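Local coordinates for protein xyloglucan-specific endo-beta-1,4-glucanase GH12 (Aspergillus niveus, PDB 4NPR) that probably hydrolyses internal beta-1,4-glucosidic linkages of xyloglucan, with retention of the beta-configuration, to release xyloglucan oligosaccharides, at residues A[38-44]-A[86-92]; A[134-138]-A[214-218]. All coordinates share one frame; numbering follows the deposited sequence.

Contact 1: A[38-44]-A[86-92]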
loop_
_atom_site.group_PDB
_atom_site.type_symbol
_atom_site.label_atom_id
_atom_site.label_comp_id
_atom_site.label_asym_id
_atom_site.label_seq_id
_atom_site.Cartn_x
_atom_site.Cartn_y
_atom_site.Cartn_z
ATOM N N ASN A 38 1.316 7.360 -15.731
ATOM C CA ASN A 38 0.630 6.109 -15.512
ATOM C C ASN A 38 0.080 5.930 -14.140
ATOM O O ASN A 38 -0.274 4.830 -13.793
ATOM C CB ASN A 38 1.574 4.980 -15.849
ATOM C CG ASN A 38 1.955 5.016 -17.280
ATOM O OD1 ASN A 38 1.096 5.108 -18.159
ATOM N ND2 ASN A 38 3.241 4.988 -17.538
ATOM N N TYR A 39 -0.054 7.013 -13.388
ATOM C CA TYR A 39 -0.529 6.938 -12.013
ATOM C C TYR A 39 -1.801 7.790 -11.853
ATOM O O TYR A 39 -2.065 8.663 -12.659
ATOM C CB TYR A 39 0.577 7.378 -11.031
ATOM C CG TYR A 39 1.877 6.580 -11.152
ATOM C CD1 TYR A 39 2.011 5.331 -10.532
ATOM C CD2 TYR A 39 2.987 7.060 -11.903
ATOM C CE1 TYR A 39 3.180 4.585 -10.621
ATOM C CE2 TYR A 39 4.175 6.309 -11.989
ATOM C CZ TYR A 39 4.252 5.070 -11.349
ATOM O OH TYR A 39 5.387 4.289 -11.408
ATOM N N ILE A 40 -2.629 7.438 -10.877
ATOM C CA ILE A 40 -3.626 8.317 -10.329
ATOM C C ILE A 40 -3.269 8.350 -8.857
ATOM O O ILE A 40 -3.054 7.297 -8.219
ATOM C CB ILE A 40 -5.046 7.780 -10.518
ATOM C CG1 ILE A 40 -5.429 7.760 -12.009
ATOM C CG2 ILE A 40 -6.069 8.664 -9.811
ATOM C CD1 ILE A 40 -6.626 6.879 -12.315
ATOM N N LEU A 41 -3.133 9.554 -8.329
ATOM C CA LEU A 41 -2.759 9.749 -6.954
ATOM C C LEU A 41 -4.015 10.141 -6.225
ATOM O O LEU A 41 -4.704 11.050 -6.653
ATOM C CB LEU A 41 -1.702 10.845 -6.855
ATOM C CG LEU A 41 -1.196 11.264 -5.484
ATOM C CD1 LEU A 41 -0.309 10.196 -4.871
ATOM C CD2 LEU A 41 -0.366 12.536 -5.605
ATOM N N TYR A 42 -4.283 9.491 -5.107
ATOM C CA TYR A 42 -5.565 9.599 -4.397
ATOM C C TYR A 42 -5.352 10.058 -2.983
ATOM O O TYR A 42 -4.409 9.635 -2.359
ATOM C CB TYR A 42 -6.232 8.224 -4.271
ATOM C CG TYR A 42 -6.718 7.584 -5.538
ATOM C CD1 TYR A 42 -8.014 7.857 -6.024
ATOM C CD2 TYR A 42 -5.917 6.660 -6.245
ATOM C CE1 TYR A 42 -8.495 7.244 -7.173
ATOM C CE2 TYR A 42 -6.393 6.041 -7.409
ATOM C CZ TYR A 42 -7.683 6.332 -7.854
ATOM O OH TYR A 42 -8.199 5.760 -8.980
ATOM N N ASN A 43 -6.255 10.880 -2.486
ATOM C CA ASN A 43 -6.318 11.260 -1.080
ATOM C C ASN A 43 -7.084 10.139 -0.323
ATOM O O ASN A 43 -6.590 9.607 0.690
ATOM C CB ASN A 43 -7.022 12.630 -0.965
ATOM C CG ASN A 43 -6.686 13.390 0.294
ATOM O OD1 ASN A 43 -5.606 13.313 0.829
ATOM N ND2 ASN A 43 -7.623 14.175 0.737
ATOM N N ASN A 44 -8.262 9.758 -0.827
ATOM C CA ASN A 44 -8.935 8.515 -0.405
ATOM C C ASN A 44 -9.101 8.434 1.127
ATOM O O ASN A 44 -8.562 7.565 1.793
ATOM C CB ASN A 44 -8.155 7.322 -0.980
ATOM C CG ASN A 44 -8.789 5.966 -0.681
ATOM O OD1 ASN A 44 -9.980 5.835 -0.542
ATOM N ND2 ASN A 44 -7.958 4.942 -0.604
ATOM N N PHE A 86 -6.188 5.992 2.931
ATOM C CA PHE A 86 -5.158 5.310 2.239
ATOM C C PHE A 86 -4.828 6.099 0.987
ATOM O O PHE A 86 -5.167 5.689 -0.130
ATOM C CB PHE A 86 -5.585 3.890 1.885
ATOM C CG PHE A 86 -4.552 3.155 1.084
ATOM C CD1 PHE A 86 -3.200 3.119 1.519
ATOM C CD2 PHE A 86 -4.886 2.539 -0.109
ATOM C CE1 PHE A 86 -2.215 2.463 0.769
ATOM C CE2 PHE A 86 -3.906 1.860 -0.857
ATOM C CZ PHE A 86 -2.570 1.836 -0.430
ATOM N N ALA A 87 -4.176 7.246 1.202
ATOM C CA ALA A 87 -3.640 8.038 0.124
ATOM C C ALA A 87 -2.472 7.251 -0.458
ATOM O O ALA A 87 -1.597 6.823 0.265
ATOM C CB ALA A 87 -3.135 9.360 0.648
ATOM N N ASN A 88 -2.478 7.114 -1.777
ATOM C CA ASN A 88 -1.615 6.211 -2.487
ATOM C C ASN A 88 -1.493 6.645 -3.911
ATOM O O ASN A 88 -2.359 7.335 -4.461
ATOM C CB ASN A 88 -2.209 4.805 -2.493
ATOM C CG ASN A 88 -3.498 4.725 -3.278
ATOM O OD1 ASN A 88 -3.531 4.279 -4.427
ATOM N ND2 ASN A 88 -4.576 5.175 -2.666
ATOM N N ALA A 89 -0.405 6.219 -4.527
ATOM C CA ALA A 89 -0.276 6.247 -5.982
ATOM C C ALA A 89 -0.641 4.845 -6.561
ATOM O O ALA A 89 -0.023 3.865 -6.201
ATOM C CB ALA A 89 1.148 6.606 -6.363
ATOM N N ALA A 90 -1.584 4.806 -7.505
ATOM C CA ALA A 90 -2.038 3.588 -8.179
ATOM C C ALA A 90 -1.601 3.569 -9.641
ATOM O O ALA A 90 -1.809 4.515 -10.411
ATOM C CB ALA A 90 -3.559 3.486 -8.099
ATOM N N LEU A 91 -0.993 2.471 -10.025
ATOM C CA LEU A 91 -0.514 2.310 -11.369
ATOM C C LEU A 91 -1.699 1.939 -12.231
ATOM O O LEU A 91 -2.495 1.114 -11.824
ATOM C CB LEU A 91 0.497 1.181 -11.415
ATOM C CG LEU A 91 1.108 0.924 -12.781
ATOM C CD1 LEU A 91 2.022 2.092 -13.130
ATOM C CD2 LEU A 91 1.843 -0.422 -12.798
ATOM N N GLN A 92 -1.776 2.527 -13.425
ATOM C CA GLN A 92 -2.831 2.267 -14.404
ATOM C C GLN A 92 -2.264 1.338 -15.458
ATOM O O GLN A 92 -1.329 1.658 -16.161
ATOM C CB GLN A 92 -3.297 3.575 -15.026
ATOM C CG GLN A 92 -3.696 4.630 -13.999
ATOM C CD GLN A 92 -4.835 4.147 -13.065
ATOM O OE1 GLN A 92 -4.642 3.932 -11.863
ATOM N NE2 GLN A 92 -6.006 3.967 -13.624
#

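Contact 2: A[134-138]-A[214-218]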
loop_
_atom_site.group_PDB
_atom_site.type_symbol
_atom_site.label_atom_id
_atom_site.label_comp_id
_atom_site.label_asym_id
_atom_site.label_seq_id
_atom_site.Cartn_x
_atom_site.Cartn_y
_atom_site.Cartn_z
ATOM N N ASP A 134 -14.476 -8.422 -9.184
ATOM C CA ASP A 134 -14.263 -8.018 -7.810
ATOM C C ASP A 134 -12.922 -8.559 -7.284
ATOM O O ASP A 134 -12.408 -9.572 -7.779
ATOM C CB ASP A 134 -15.387 -8.580 -6.915
ATOM C CG ASP A 134 -16.788 -8.025 -7.263
ATOM O OD1 ASP A 134 -16.951 -6.827 -7.636
ATOM O OD2 ASP A 134 -17.749 -8.808 -7.121
ATOM N N HIS A 135 -12.382 -7.895 -6.259
ATOM C CA HIS A 135 -11.163 -8.352 -5.605
ATOM C C HIS A 135 -11.434 -9.522 -4.678
ATOM O O HIS A 135 -12.181 -9.401 -3.717
ATOM C CB HIS A 135 -10.480 -7.229 -4.821
ATOM C CG HIS A 135 -10.196 -6.008 -5.633
ATOM N ND1 HIS A 135 -10.127 -4.748 -5.076
ATOM C CD2 HIS A 135 -9.997 -5.849 -6.965
ATOM C CE1 HIS A 135 -9.896 -3.863 -6.030
ATOM N NE2 HIS A 135 -9.822 -4.507 -7.188
ATOM N N ASN A 136 -10.823 -10.651 -4.953
ATOM C CA ASN A 136 -10.907 -11.787 -4.036
ATOM C C ASN A 136 -9.665 -11.929 -3.134
ATOM O O ASN A 136 -9.753 -12.475 -2.045
ATOM C CB ASN A 136 -11.213 -13.090 -4.816
ATOM C CG ASN A 136 -10.033 -13.597 -5.643
ATOM O OD1 ASN A 136 -9.785 -14.808 -5.728
ATOM N ND2 ASN A 136 -9.317 -12.687 -6.271
ATOM N N TYR A 137 -8.515 -11.421 -3.605
ATOM C CA TYR A 137 -7.312 -11.375 -2.811
ATOM C C TYR A 137 -6.722 -10.005 -2.656
ATOM O O TYR A 137 -6.817 -9.133 -3.511
ATOM C CB TYR A 137 -6.244 -12.275 -3.401
ATOM C CG TYR A 137 -6.509 -13.713 -3.171
ATOM C CD1 TYR A 137 -6.206 -14.298 -1.955
ATOM C CD2 TYR A 137 -7.079 -14.490 -4.160
ATOM C CE1 TYR A 137 -6.449 -15.644 -1.733
ATOM C CE2 TYR A 137 -7.315 -15.850 -3.966
ATOM C CZ TYR A 137 -6.999 -16.423 -2.744
ATOM O OH TYR A 137 -7.264 -17.767 -2.533
ATOM N N GLU A 138 -6.065 -9.832 -1.538
ATOM C CA GLU A 138 -5.305 -8.647 -1.342
ATOM C C GLU A 138 -3.973 -9.030 -0.757
ATOM O O GLU A 138 -3.917 -9.821 0.187
ATOM C CB GLU A 138 -6.044 -7.665 -0.416
ATOM C CG GLU A 138 -5.274 -6.358 -0.191
ATOM C CD GLU A 138 -5.955 -5.423 0.802
ATOM O OE1 GLU A 138 -7.010 -5.766 1.397
ATOM O OE2 GLU A 138 -5.420 -4.324 1.011
ATOM N N LEU A 214 -4.967 -16.419 -11.462
ATOM C CA LEU A 214 -5.606 -15.172 -11.081
ATOM C C LEU A 214 -4.975 -14.013 -11.825
ATOM O O LEU A 214 -3.836 -14.128 -12.278
ATOM C CB LEU A 214 -5.510 -14.949 -9.568
ATOM C CG LEU A 214 -6.207 -16.014 -8.692
ATOM C CD1 LEU A 214 -5.789 -15.881 -7.228
ATOM C CD2 LEU A 214 -7.736 -15.980 -8.798
ATOM N N TYR A 215 -5.733 -12.922 -11.939
ATOM C CA TYR A 215 -5.298 -11.645 -12.548
ATOM C C TYR A 215 -4.802 -10.640 -11.523
ATOM O O TYR A 215 -5.502 -10.354 -10.585
ATOM C CB TYR A 215 -6.464 -10.964 -13.287
ATOM C CG TYR A 215 -6.910 -11.682 -14.533
ATOM C CD1 TYR A 215 -7.894 -12.676 -14.485
ATOM C CD2 TYR A 215 -6.323 -11.396 -15.773
ATOM C CE1 TYR A 215 -8.281 -13.359 -15.644
ATOM C CE2 TYR A 215 -6.699 -12.064 -16.940
ATOM C CZ TYR A 215 -7.668 -13.046 -16.876
ATOM O OH TYR A 215 -8.038 -13.692 -18.030
ATOM N N LEU A 216 -3.621 -10.061 -11.732
ATOM C CA LEU A 216 -3.195 -8.844 -10.995
ATOM C C LEU A 216 -3.979 -7.678 -11.535
ATOM O O LEU A 216 -3.845 -7.414 -12.694
ATOM C CB LEU A 216 -1.686 -8.590 -11.205
ATOM C CG LEU A 216 -0.978 -7.369 -10.575
ATOM C CD1 LEU A 216 -1.338 -7.146 -9.112
ATOM C CD2 LEU A 216 0.536 -7.559 -10.691
ATOM N N VAL A 217 -4.812 -7.005 -10.740
ATOM C CA VAL A 217 -5.642 -5.882 -11.259
ATOM C C VAL A 217 -5.459 -4.460 -10.679
ATOM O O VAL A 217 -6.026 -3.499 -11.231
ATOM C CB VAL A 217 -7.163 -6.187 -11.230
ATOM C CG1 VAL A 217 -7.438 -7.542 -11.852
ATOM C CG2 VAL A 217 -7.750 -6.102 -9.817
ATOM N N ASP A 218 -4.716 -4.333 -9.578
ATOM C CA ASP A 218 -4.425 -3.027 -8.966
ATOM C C ASP A 218 -3.052 -3.145 -8.259
ATOM O O ASP A 218 -2.811 -4.129 -7.580
ATOM C CB ASP A 218 -5.542 -2.610 -7.963
ATOM C CG ASP A 218 -6.716 -1.788 -8.627
ATOM O OD1 ASP A 218 -6.539 -0.565 -8.930
ATOM O OD2 ASP A 218 -7.836 -2.359 -8.800
#

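Contact 1: A[38-44]-A[86-92]
Ile40 and Ala90 face each other as a hydrogen-bonded antiparallel pair: Ala90 N reaches Ile40 O at 3.0 Å, with an almost straight N-H...O angle of 173°, and Ile40 N returns a bond to Ala90 O at 3.1 Å. The ladder runs on to Gln92 N, which donates to Asn38 O. The non-hydrogen-bonded pair Tyr39-Leu91 lies between these two rungs, and Leu41-Ala89 follows on the other side of Ile40-Ala90, before the bond from Tyr42 N to Asn88 O. CA-H...O contacts fill in; Tyr39 CA lies 3.2 Å from Ala90 O.

On the face bearing Tyr39, Leu41, Ala89 and Leu91, the Leu91 side chain crosses the Tyr39 ring obliquely, and its CD1 meets ring atom CE1 at 3.7 Å. The methyl of Ala89 is small enough to admit Leu41 CD1 at 4.2 Å. The other face carries Ile40, Tyr42, Asn88 and Ala90. Here CG of Tyr42 stands beside its backbone N (chi1 -68°), laying the ring alongside the Asn88 amide with the two planes 18° apart. Ala90 CB meets the edge of that ring in its plane, 3.9 Å from CE2, and Ile40 CG2 lies over one face, displaced toward the rim.

Past the end of strand 39-42, Phe86 N still bonds to Asn44 O, and Phe86 O accepts two side-chain bonds, from Asn44 ND2 (2.9 Å) and from Asn88 ND2 (2.7 Å). The Asn44 donor sits well above the carbonyl plane. Asn88 reaches back from within its strand and Asn44 comes from the loop, each bringing an amide N-H to the same carbonyl.

Further out, Tyr39 OH bonds to Asn66 O and Val240 N, and Leu41 packs on Thr58 and Phe60 of strand 53-64. The apolar face therefore looks into the interior between the two sheets, as expected of the beta-jelly roll of glycoside hydrolase family 12.

Contact 2: A[134-138]-A[214-218]
Across this contact the main chains stand well apart, with CA atoms 8.3 Å from each other at His135 and Val217 and 9.3 Å at Tyr137 and Leu214, so side chains alone bridge the gap. His135 turns its ring so that CD2 rests 3.6 Å from Val217 CG2, a methyl of the branched valine, set obliquely to the ring. The same ring sends NE2 towards Asp218 OD2; this hydrogen bond is weak, at 3.3 Å and bent to 129°. Ring and carboxylate planes are nearly perpendicular, 78° apart, and the two side chains cross at about a right angle. Phe126 stacks on the imidazole and also touches Asp218.

The gap exists because strand 117-128 runs between strands 137-146 and 215-226, pairing antiparallel with each in the larger sheet of the jelly roll. Asn136 and Tyr137 both face Leu127 of that middle strand, a classic beta bulge.

At the bulge, Leu214 CD1 touches the Tyr137 ring at CD2 and CE2, both 3.6 Å away, and the two side chains meet at about a right angle. The tyrosine ring carbons give the leucine methyl an apolar partner. Leu127 lies against both, with Leu210 adding a further contact to the tyrosine. Asn136 and Leu214 extend toward each other from opposite directions, leaving CD2 of Leu214 3.9 Å from OD1 of Asn136.

In the fold
From the N terminus, strand 39-42 waits while the chain crosses to the smaller sheet to build the hairpin of strands 53-64 and 67-77; contact 1 closes that loop when strand 87-97 returns beside it. The chain then forms strands 105-113 and 117-128 before contact 2 opens at 134-138. Its longer loop takes in strands 163-164, 167-176, 179-186 and 192-196 and helix 198-207, closing at 214-218. The two loops are in series, neither nested nor crossed. Their closing segments belong to neighbouring strands, with Leu91 pairing to Val219, so the larger sheet joins contacts whose centres lie about 17 Å apart.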